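Long-range contacts in beta-fructofuranosidase (PDB 6NOB), which probably hydrolyses terminal beta-D-fructofuranoside units of sugars such as sucrose: residues 29-34 with 55-60; 342-347 with 356-361; 578-583 with 594-599. All blocks are in the same frame, centred on the assembly; numbering follows the deposited sequence.

Contact 1. Residues 29-34 with 55-60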
loop_
_atom_site.group_PDB
_atom_site.type_symbol
_atom_site.label_atom_id
_atom_site.label_comp_id
_atom_site.label_asym_id
_atom_site.label_seq_id
_atom_site.Cartn_x
_atom_site.Cartn_y
_atom_site.Cartn_z
ATOM N N ALA A 29 24.303 18.615 -18.100
ATOM C CA ALA A 29 23.389 18.756 -16.973
ATOM C C ALA A 29 24.209 18.686 -15.691
ATOM O O ALA A 29 24.799 17.643 -15.385
ATOM C CB ALA A 29 22.312 17.672 -16.998
ATOM N N VAL A 30 24.251 19.794 -14.951
ATOM C CA VAL A 30 25.179 19.958 -13.839
ATOM C C VAL A 30 24.432 20.387 -12.583
ATOM O O VAL A 30 23.437 21.116 -12.639
ATOM C CB VAL A 30 26.287 20.986 -14.178
ATOM C CG1 VAL A 30 27.387 20.967 -13.129
ATOM C CG2 VAL A 30 26.869 20.709 -15.550
ATOM N N VAL A 31 24.926 19.915 -11.441
ATOM C CA VAL A 31 24.546 20.415 -10.127
ATOM C C VAL A 31 25.815 20.848 -9.409
ATOM O O VAL A 31 26.815 20.122 -9.409
ATOM C CB VAL A 31 23.792 19.360 -9.293
ATOM C CG1 VAL A 31 23.225 19.998 -8.035
ATOM C CG2 VAL A 31 22.696 18.712 -10.119
ATOM N N THR A 32 25.778 22.030 -8.803
ATOM C CA THR A 32 26.914 22.535 -8.053
ATOM C C THR A 32 26.457 23.029 -6.689
ATOM O O THR A 32 25.286 23.354 -6.479
ATOM C CB THR A 32 27.637 23.662 -8.803
ATOM O OG1 THR A 32 26.681 24.632 -9.251
ATOM C CG2 THR A 32 28.391 23.103 -9.999
ATOM N N VAL A 33 27.405 23.056 -5.754
ATOM C CA VAL A 33 27.192 23.567 -4.406
ATOM C C VAL A 33 28.290 24.574 -4.106
ATOM O O VAL A 33 29.459 24.348 -4.441
ATOM C CB VAL A 33 27.186 22.438 -3.351
ATOM C CG1 VAL A 33 26.643 22.949 -2.024
ATOM C CG2 VAL A 33 26.371 21.247 -3.839
ATOM N N ALA A 34 27.914 25.690 -3.485
ATOM C CA ALA A 34 28.850 26.741 -3.114
ATOM C C ALA A 34 28.589 27.169 -1.677
ATOM O O ALA A 34 27.457 27.095 -1.189
ATOM C CB ALA A 34 28.739 27.948 -4.051
ATOM N N PHE A 55 21.427 12.119 -7.484
ATOM C CA PHE A 55 22.672 12.679 -6.978
ATOM C C PHE A 55 22.740 12.532 -5.465
ATOM O O PHE A 55 21.738 12.704 -4.767
ATOM C CB PHE A 55 22.799 14.160 -7.341
ATOM C CG PHE A 55 22.936 14.424 -8.811
ATOM C CD1 PHE A 55 24.185 14.456 -9.407
ATOM C CD2 PHE A 55 21.820 14.667 -9.591
ATOM C CE1 PHE A 55 24.317 14.710 -10.757
ATOM C CE2 PHE A 55 21.946 14.922 -10.943
ATOM C CZ PHE A 55 23.196 14.945 -11.526
ATOM N N SER A 56 23.932 12.216 -4.966
ATOM C CA SER A 56 24.220 12.226 -3.534
ATOM C C SER A 56 25.497 13.033 -3.347
ATOM O O SER A 56 26.584 12.573 -3.709
ATOM C CB SER A 56 24.370 10.810 -2.979
ATOM O OG SER A 56 23.133 10.330 -2.481
ATOM N N ILE A 57 25.364 14.236 -2.797
ATOM C CA ILE A 57 26.447 15.209 -2.749
ATOM C C ILE A 57 26.816 15.463 -1.295
ATOM O O ILE A 57 25.940 15.732 -0.463
ATOM C CB ILE A 57 26.053 16.520 -3.451
ATOM C CG1 ILE A 57 25.623 16.237 -4.891
ATOM C CG2 ILE A 57 27.204 17.512 -3.415
ATOM C CD1 ILE A 57 24.725 17.300 -5.482
ATOM N N ALA A 58 28.109 15.379 -0.993
ATOM C CA ALA A 58 28.591 15.697 0.342
ATOM C C ALA A 58 28.499 17.197 0.584
ATOM O O ALA A 58 28.926 18.000 -0.252
ATOM C CB ALA A 58 30.031 15.217 0.515
ATOM N N VAL A 59 27.933 17.575 1.726
ATOM C CA VAL A 59 27.792 18.979 2.106
ATOM C C VAL A 59 28.341 19.155 3.516
ATOM O O VAL A 59 28.262 18.223 4.330
ATOM C CB VAL A 59 26.329 19.443 2.013
ATOM C CG1 VAL A 59 25.838 19.372 0.571
ATOM C CG2 VAL A 59 25.440 18.602 2.923
ATOM N N PRO A 60 28.915 20.308 3.848
ATOM C CA PRO A 60 29.423 20.516 5.206
ATOM C C PRO A 60 28.306 20.783 6.202
ATOM O O PRO A 60 27.283 21.394 5.885
ATOM C CB PRO A 60 30.324 21.747 5.057
ATOM C CG PRO A 60 29.719 22.498 3.925
ATOM C CD PRO A 60 29.222 21.448 2.966
#
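Val31 and Phe55 meet by a CH-pi contact. The methyl CG2 of Val31 lies 4.0 Å from the centroid of the Phe55 ring, and the line between them is only 14° off the ring normal. The methyl therefore sits over the face, shifted a little toward the rim, with the ring and the valine arriving from opposite directions. Outside the two segments, His53 meets the same phenyl ring edge-to-face.

The remaining side-chain contacts are aliphatic. In Val31 the first torsion (chi1 -171°) puts CG2 beside the backbone N, over the Phe55 ring, and CG1 beside the carbonyl carbon, against Ile57, where it lies 4.0 Å from Ile57 CD1. Ile57 is shared in the same manner, for its other branch, CG2, comes within 3.9 Å of Val33 CG2, the two side chains running antiparallel alongside one another. Farther along, Val33 CG1 reaches Val59 CG1 at 4.5 Å, a looser touch.

These contacts belong to the interior of a beta sandwich in the N-terminal part of the chain. Strand 30-34 is an inner strand of one four-stranded antiparallel sheet, whereas strand 52-58 is an outermost strand of the other. The axes of strands 30-34 and 55-58 approach to 9.1 Å and run nearly the same way, 21° apart, a separation that suits sheets stacked face to face.

No hydrogen bond crosses between the segments. The main chain of 30-34 is instead bonded within its own sheet, Val30 to Ser70 and Thr32 to Ala68 on strand 64-70, and Val31 to His44 on strand 40-45. Leu19 and Leu72, from the sheet of strand 52-58, also press on Val31.

Contact 2. Residues 342-347 with 356-361; sequences TLFSAK and WRYEGP
Ser345 and Arg357 exchange both their main-chain groups: Ser345 N donates to Arg357 O at 2.9 Å, and Arg357 N to Ser345 O at 2.7 Å. Leu343 is likewise satisfied twice, but by two different residues. Its N donates to Gly360 O over 2.9 Å, while Glu359 N reaches Leu343 O at 2.7 Å. Two residues thus stand opposite one, a beta bulge between the pairs Phe344-Tyr358 and Thr342-Pro361. Gly360 lies there at backbone angles where a CB would strike the preceding carbonyl oxygen.

The segments form a hairpin, strands 337-347 and 357-365, within a sheet that fits a blade of the five-bladed beta-propeller of family 32 enzymes. On the other flank of strand 337-347, Phe344 and Ala346 bond through their backbones to Met288 and Ala286.

Among the side chains, Glu359 OE1 collects the donors. Arg357, bent at chi3 (69°), turns its guanidinium side-on into a salt bridge within 356-361, two hydrogen bonds to one oxygen: NE at 2.9 Å and NH2 at 2.8 Å from OE1. NH2 is met by the syn lone pair of OE1, whereas NE approaches from above the carboxylate plane. Ser345 OG also donates to OE1, at a modelled length too short to trust, and itself has Arg285 NE as a partner. Thr342 OG1 is bonded to Thr290 OG1.

On the opposite face of the sheet from Ser345, the rings of Phe344 and Tyr358 meet obliquely, planes at 37°, with Phe344 CE2 3.7 Å from Tyr358 CD1. Nearby, Ala346 CB sits over the centre of the six-membered ring of Trp356, 3.4 Å from its centroid.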
loop_
_atom_site.group_PDB
_atom_site.type_symbol
_atom_site.label_atom_id
_atom_site.label_comp_id
_atom_site.label_asym_id
_atom_site.label_seq_id
_atom_site.Cartn_x
_atom_site.Cartn_y
_atom_site.Cartn_z
ATOM N N THR A 342 1.607 -19.186 -6.872
ATOM C CA THR A 342 2.632 -20.206 -7.007
ATOM C C THR A 342 3.516 -20.224 -5.768
ATOM O O THR A 342 4.058 -19.190 -5.363
ATOM C CB THR A 342 3.456 -19.962 -8.269
ATOM O OG1 THR A 342 3.628 -18.553 -8.464
ATOM C CG2 THR A 342 2.752 -20.566 -9.477
ATOM N N LEU A 343 3.649 -21.401 -5.165
ATOM C CA LEU A 343 4.346 -21.569 -3.899
ATOM C C LEU A 343 5.762 -22.084 -4.130
ATOM O O LEU A 343 5.983 -22.984 -4.947
ATOM C CB LEU A 343 3.581 -22.534 -2.992
ATOM C CG LEU A 343 4.052 -22.646 -1.542
ATOM C CD1 LEU A 343 3.886 -21.324 -0.816
ATOM C CD2 LEU A 343 3.296 -23.752 -0.826
ATOM N N PHE A 344 6.717 -21.503 -3.404
ATOM C CA PHE A 344 8.111 -21.918 -3.424
ATOM C C PHE A 344 8.607 -22.083 -1.994
ATOM O O PHE A 344 8.094 -21.454 -1.065
ATOM C CB PHE A 344 9.006 -20.906 -4.151
ATOM C CG PHE A 344 8.647 -20.691 -5.593
ATOM C CD1 PHE A 344 7.644 -19.802 -5.950
ATOM C CD2 PHE A 344 9.328 -21.363 -6.594
ATOM C CE1 PHE A 344 7.321 -19.598 -7.276
ATOM C CE2 PHE A 344 9.008 -21.164 -7.922
ATOM C CZ PHE A 344 8.004 -20.280 -8.266
ATOM N N SER A 345 9.623 -22.928 -1.820
ATOM C CA SER A 345 10.206 -23.134 -0.501
ATOM C C SER A 345 11.717 -23.271 -0.611
ATOM O O SER A 345 12.245 -23.752 -1.616
ATOM C CB SER A 345 9.641 -24.375 0.200
ATOM O OG SER A 345 9.943 -25.550 -0.522
ATOM N N ALA A 346 12.404 -22.850 0.449
ATOM C CA ALA A 346 13.853 -22.940 0.539
ATOM C C ALA A 346 14.250 -23.408 1.931
ATOM O O ALA A 346 13.611 -23.044 2.922
ATOM C CB ALA A 346 14.519 -21.594 0.233
ATOM N N LYS A 347 15.310 -24.208 2.001
ATOM C CA LYS A 347 15.796 -24.692 3.286
ATOM C C LYS A 347 16.482 -23.569 4.051
ATOM O O LYS A 347 17.375 -22.897 3.523
ATOM C CB LYS A 347 16.759 -25.862 3.090
ATOM C CG LYS A 347 17.229 -26.485 4.393
ATOM C CD LYS A 347 17.329 -27.999 4.288
ATOM C CE LYS A 347 17.513 -28.636 5.658
ATOM N NZ LYS A 347 18.684 -29.559 5.695
ATOM N N TRP A 356 15.332 -21.989 -4.484
ATOM C CA TRP A 356 13.915 -21.964 -4.149
ATOM C C TRP A 356 13.195 -23.022 -4.972
ATOM O O TRP A 356 13.190 -22.960 -6.206
ATOM C CB TRP A 356 13.335 -20.568 -4.377
ATOM C CG TRP A 356 13.810 -19.617 -3.323
ATOM C CD1 TRP A 356 14.966 -18.891 -3.335
ATOM C CD2 TRP A 356 13.169 -19.329 -2.074
ATOM N NE1 TRP A 356 15.074 -18.153 -2.180
ATOM C CE2 TRP A 356 13.983 -18.405 -1.389
ATOM C CE3 TRP A 356 11.979 -19.752 -1.475
ATOM C CZ2 TRP A 356 13.645 -17.897 -0.136
ATOM C CZ3 TRP A 356 11.647 -19.248 -0.229
ATOM C CH2 TRP A 356 12.477 -18.331 0.425
ATOM N N ARG A 357 12.607 -23.994 -4.283
ATOM C CA ARG A 357 11.976 -25.148 -4.907
ATOM C C ARG A 357 10.517 -24.839 -5.222
ATOM O O ARG A 357 9.772 -24.391 -4.347
ATOM C CB ARG A 357 12.078 -26.353 -3.973
ATOM C CG ARG A 357 11.578 -27.664 -4.539
ATOM C CD ARG A 357 11.790 -28.779 -3.524
ATOM N NE ARG A 357 10.919 -28.629 -2.361
ATOM C CZ ARG A 357 11.104 -29.253 -1.201
ATOM N NH1 ARG A 357 12.140 -30.067 -1.041
ATOM N NH2 ARG A 357 10.256 -29.061 -0.199
ATOM N N TYR A 358 10.115 -25.077 -6.469
ATOM C CA TYR A 358 8.730 -24.842 -6.858
ATOM C C TYR A 358 7.832 -25.921 -6.262
ATOM O O TYR A 358 8.072 -27.117 -6.447
ATOM C CB TYR A 358 8.598 -24.816 -8.381
ATOM C CG TYR A 358 7.187 -24.569 -8.872
ATOM C CD1 TYR A 358 6.347 -23.684 -8.209
ATOM C CD2 TYR A 358 6.695 -25.218 -10.001
ATOM C CE1 TYR A 358 5.057 -23.455 -8.649
ATOM C CE2 TYR A 358 5.405 -24.995 -10.449
ATOM C CZ TYR A 358 4.590 -24.112 -9.767
ATOM O OH TYR A 358 3.305 -23.881 -10.200
ATOM N N GLU A 359 6.795 -25.493 -5.544
ATOM C CA GLU A 359 5.900 -26.405 -4.845
ATOM C C GLU A 359 4.532 -26.531 -5.502
ATOM O O GLU A 359 3.666 -27.232 -4.967
ATOM C CB GLU A 359 5.727 -25.955 -3.388
ATOM C CG GLU A 359 7.024 -25.860 -2.597
ATOM C CD GLU A 359 7.371 -27.155 -1.887
ATOM O OE1 GLU A 359 8.512 -27.284 -1.397
ATOM O OE2 GLU A 359 6.501 -28.049 -1.817
ATOM N N GLY A 360 4.308 -25.880 -6.641
ATOM C CA GLY A 360 3.013 -25.887 -7.275
ATOM C C GLY A 360 2.153 -24.735 -6.799
ATOM O O GLY A 360 2.529 -23.980 -5.895
ATOM N N PRO A 361 0.979 -24.566 -7.410
ATOM C CA PRO A 361 0.052 -23.513 -6.961
ATOM C C PRO A 361 -0.638 -23.915 -5.667
ATOM O O PRO A 361 -1.388 -24.894 -5.625
ATOM C CB PRO A 361 -0.943 -23.402 -8.121
ATOM C CG PRO A 361 -0.931 -24.760 -8.746
ATOM C CD PRO A 361 0.489 -25.260 -8.613
#

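Contact 3. Residues 578-583 with 594-599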
loop_
_atom_site.group_PDB
_atom_site.type_symbol
_atom_site.label_atom_id
_atom_site.label_comp_id
_atom_site.label_asym_id
_atom_site.label_seq_id
_atom_site.Cartn_x
_atom_site.Cartn_y
_atom_site.Cartn_z
ATOM N N THR A 578 -25.107 -9.154 7.501
ATOM C CA THR A 578 -26.399 -8.786 8.053
ATOM C C THR A 578 -26.243 -8.394 9.518
ATOM O O THR A 578 -25.214 -8.646 10.153
ATOM C CB THR A 578 -27.397 -9.939 7.923
ATOM O OG1 THR A 578 -26.803 -11.145 8.419
ATOM C CG2 THR A 578 -27.790 -10.142 6.469
ATOM N N ASP A 579 -27.287 -7.760 10.049
ATOM C CA ASP A 579 -27.401 -7.460 11.475
ATOM C C ASP A 579 -26.222 -6.617 11.971
ATOM O O ASP A 579 -25.504 -6.982 12.905
ATOM C CB ASP A 579 -27.539 -8.752 12.286
ATOM C CG ASP A 579 -28.796 -9.525 11.936
ATOM O OD1 ASP A 579 -29.901 -8.954 12.070
ATOM O OD2 ASP A 579 -28.677 -10.700 11.526
ATOM N N VAL A 580 -26.034 -5.467 11.322
ATOM C CA VAL A 580 -25.043 -4.505 11.784
ATOM C C VAL A 580 -25.568 -3.814 13.035
ATOM O O VAL A 580 -26.687 -3.285 13.048
ATOM C CB VAL A 580 -24.722 -3.486 10.680
ATOM C CG1 VAL A 580 -23.757 -2.431 11.197
ATOM C CG2 VAL A 580 -24.149 -4.186 9.453
ATOM N N ARG A 581 -24.765 -3.821 14.098
ATOM C CA ARG A 581 -25.180 -3.196 15.348
ATOM C C ARG A 581 -24.155 -2.176 15.826
ATOM O O ARG A 581 -24.508 -1.212 16.514
ATOM C CB ARG A 581 -25.416 -4.256 16.426
ATOM C CG ARG A 581 -26.558 -5.205 16.119
ATOM C CD ARG A 581 -27.887 -4.471 16.038
ATOM N NE ARG A 581 -28.982 -5.384 15.722
ATOM C CZ ARG A 581 -29.360 -5.700 14.488
ATOM N NH1 ARG A 581 -30.363 -6.544 14.295
ATOM N NH2 ARG A 581 -28.737 -5.172 13.443
ATOM N N GLN A 582 -22.888 -2.377 15.478
ATOM C CA GLN A 582 -21.830 -1.430 15.804
ATOM C C GLN A 582 -21.242 -0.869 14.519
ATOM O O GLN A 582 -20.865 -1.627 13.619
ATOM C CB GLN A 582 -20.726 -2.078 16.643
ATOM C CG GLN A 582 -19.663 -1.086 17.093
ATOM C CD GLN A 582 -18.614 -1.704 17.995
ATOM O OE1 GLN A 582 -18.481 -2.927 18.074
ATOM N NE2 GLN A 582 -17.858 -0.857 18.683
ATOM N N VAL A 583 -21.166 0.456 14.438
ATOM C CA VAL A 583 -20.537 1.154 13.323
ATOM C C VAL A 583 -19.407 2.004 13.884
ATOM O O VAL A 583 -19.645 2.899 14.707
ATOM C CB VAL A 583 -21.540 2.021 12.547
ATOM C CG1 VAL A 583 -20.818 2.810 11.466
ATOM C CG2 VAL A 583 -22.636 1.158 11.943
ATOM N N VAL A 594 -14.328 2.340 7.612
ATOM C CA VAL A 594 -15.482 1.964 8.419
ATOM C C VAL A 594 -15.333 0.509 8.841
ATOM O O VAL A 594 -14.993 -0.350 8.020
ATOM C CB VAL A 594 -16.797 2.176 7.646
ATOM C CG1 VAL A 594 -17.984 1.717 8.474
ATOM C CG2 VAL A 594 -16.946 3.637 7.241
ATOM N N PHE A 595 -15.596 0.235 10.116
ATOM C CA PHE A 595 -15.536 -1.111 10.668
ATOM C C PHE A 595 -16.866 -1.435 11.331
ATOM O O PHE A 595 -17.348 -0.669 12.173
ATOM C CB PHE A 595 -14.372 -1.238 11.656
ATOM C CG PHE A 595 -13.042 -0.922 11.040
ATOM C CD1 PHE A 595 -12.560 0.378 11.025
ATOM C CD2 PHE A 595 -12.290 -1.918 10.437
ATOM C CE1 PHE A 595 -11.347 0.675 10.438
ATOM C CE2 PHE A 595 -11.075 -1.628 9.849
ATOM C CZ PHE A 595 -10.601 -0.330 9.851
ATOM N N LEU A 596 -17.462 -2.558 10.943
ATOM C CA LEU A 596 -18.781 -2.953 11.411
ATOM C C LEU A 596 -18.681 -4.180 12.306
ATOM O O LEU A 596 -17.884 -5.088 12.044
ATOM C CB LEU A 596 -19.714 -3.243 10.233
ATOM C CG LEU A 596 -19.825 -2.136 9.183
ATOM C CD1 LEU A 596 -20.869 -2.491 8.141
ATOM C CD2 LEU A 596 -20.161 -0.812 9.844
ATOM N N ASN A 597 -19.497 -4.196 13.361
ATOM C CA ASN A 597 -19.573 -5.325 14.289
ATOM C C ASN A 597 -18.193 -5.706 14.822
ATOM O O ASN A 597 -17.852 -6.885 14.943
ATOM C CB ASN A 597 -20.254 -6.526 13.630
ATOM C CG ASN A 597 -21.761 -6.371 13.557
ATOM O OD1 ASN A 597 -22.310 -5.341 13.947
ATOM N ND2 ASN A 597 -22.438 -7.398 13.056
ATOM N N GLY A 598 -17.389 -4.693 15.140
ATOM C CA GLY A 598 -16.067 -4.936 15.683
ATOM C C GLY A 598 -15.075 -5.521 14.707
ATOM O O GLY A 598 -14.096 -6.142 15.130
ATOM N N GLY A 599 -15.299 -5.345 13.410
ATOM C CA GLY A 599 -14.401 -5.864 12.404
ATOM C C GLY A 599 -14.913 -7.053 11.626
ATOM O O GLY A 599 -14.135 -7.658 10.880
#
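Val583 and Leu596 stand across from each other as an antiparallel non-hydrogen-bonded pair, their CA atoms 4.9 Å apart. One residue on, Asn597 N donates to Gln582 O at 2.9 Å, the last rung before the two chains part. Asn597 and Gly598 both have positive phi (53° and 70°), and Gly599 N returns to Leu596 O at 2.9 Å, which closes a type I' beta turn over residues 596-599, leading on to strand 601-606.

The turn places the Asn597 amide against the chain leading into strand 582-588. With CG anti to its carbonyl carbon (chi1 -77°), the side chain swings back across the contact and offers OD1 and ND2 to the main chain of 579-582. OD1 accepts from Arg581 N at 2.9 Å, in the plane of the amide carbonyl, and more weakly from Gln582 N. ND2 donates almost straight to Asp579 O over 3.1 Å, approaching from above that carbonyl's plane; it is also bonded to Gln600 OE1. Were Asn597 replaced by an alanine, Arg581 N and Asp579 O would be left without these mates, and the chain at 579-580 would probably be less firmly held to the turn.

Leu596 carries the apolar part. Its CD1 lies 3.9 Å from Val580 CG2, the two side chains crossing, while CD2 lies 3.8 Å from Val583 CG2 on a side chain that runs beside it in the same direction. Gln582 sends its NE2 to Asn523 on strand 519-526, and Arg581 NH2 binds both Val580 O and Asp529.

An asparagine side chain bridging to the incoming chain here finishes the open end of the beta hairpin of strands 582-588 and 591-596, neighbours in one antiparallel sheet of the C-terminal beta sandwich found in family 32 enzymes.

In the fold
The three contacts share no strand and lie far apart: the centres of contacts 1 and 3 are about 55 Å apart, on opposite sides of the chain's centre, and those of contacts 2 and 3 about 39 Å. Contact 1 is wholly buried and joins two different sheets face to face, so its chemistry is purely apolar. Contacts 2 and 3 are partly buried and each pair neighbouring strands of a hairpin. A backbone ladder dominates contact 2, which adds a charged cluster and aromatic side chains. Contact 3, at the open end of its hairpin, has a single main-chain bond beside those from a side-chain amide, which reach backbone groups beyond the last strand pair.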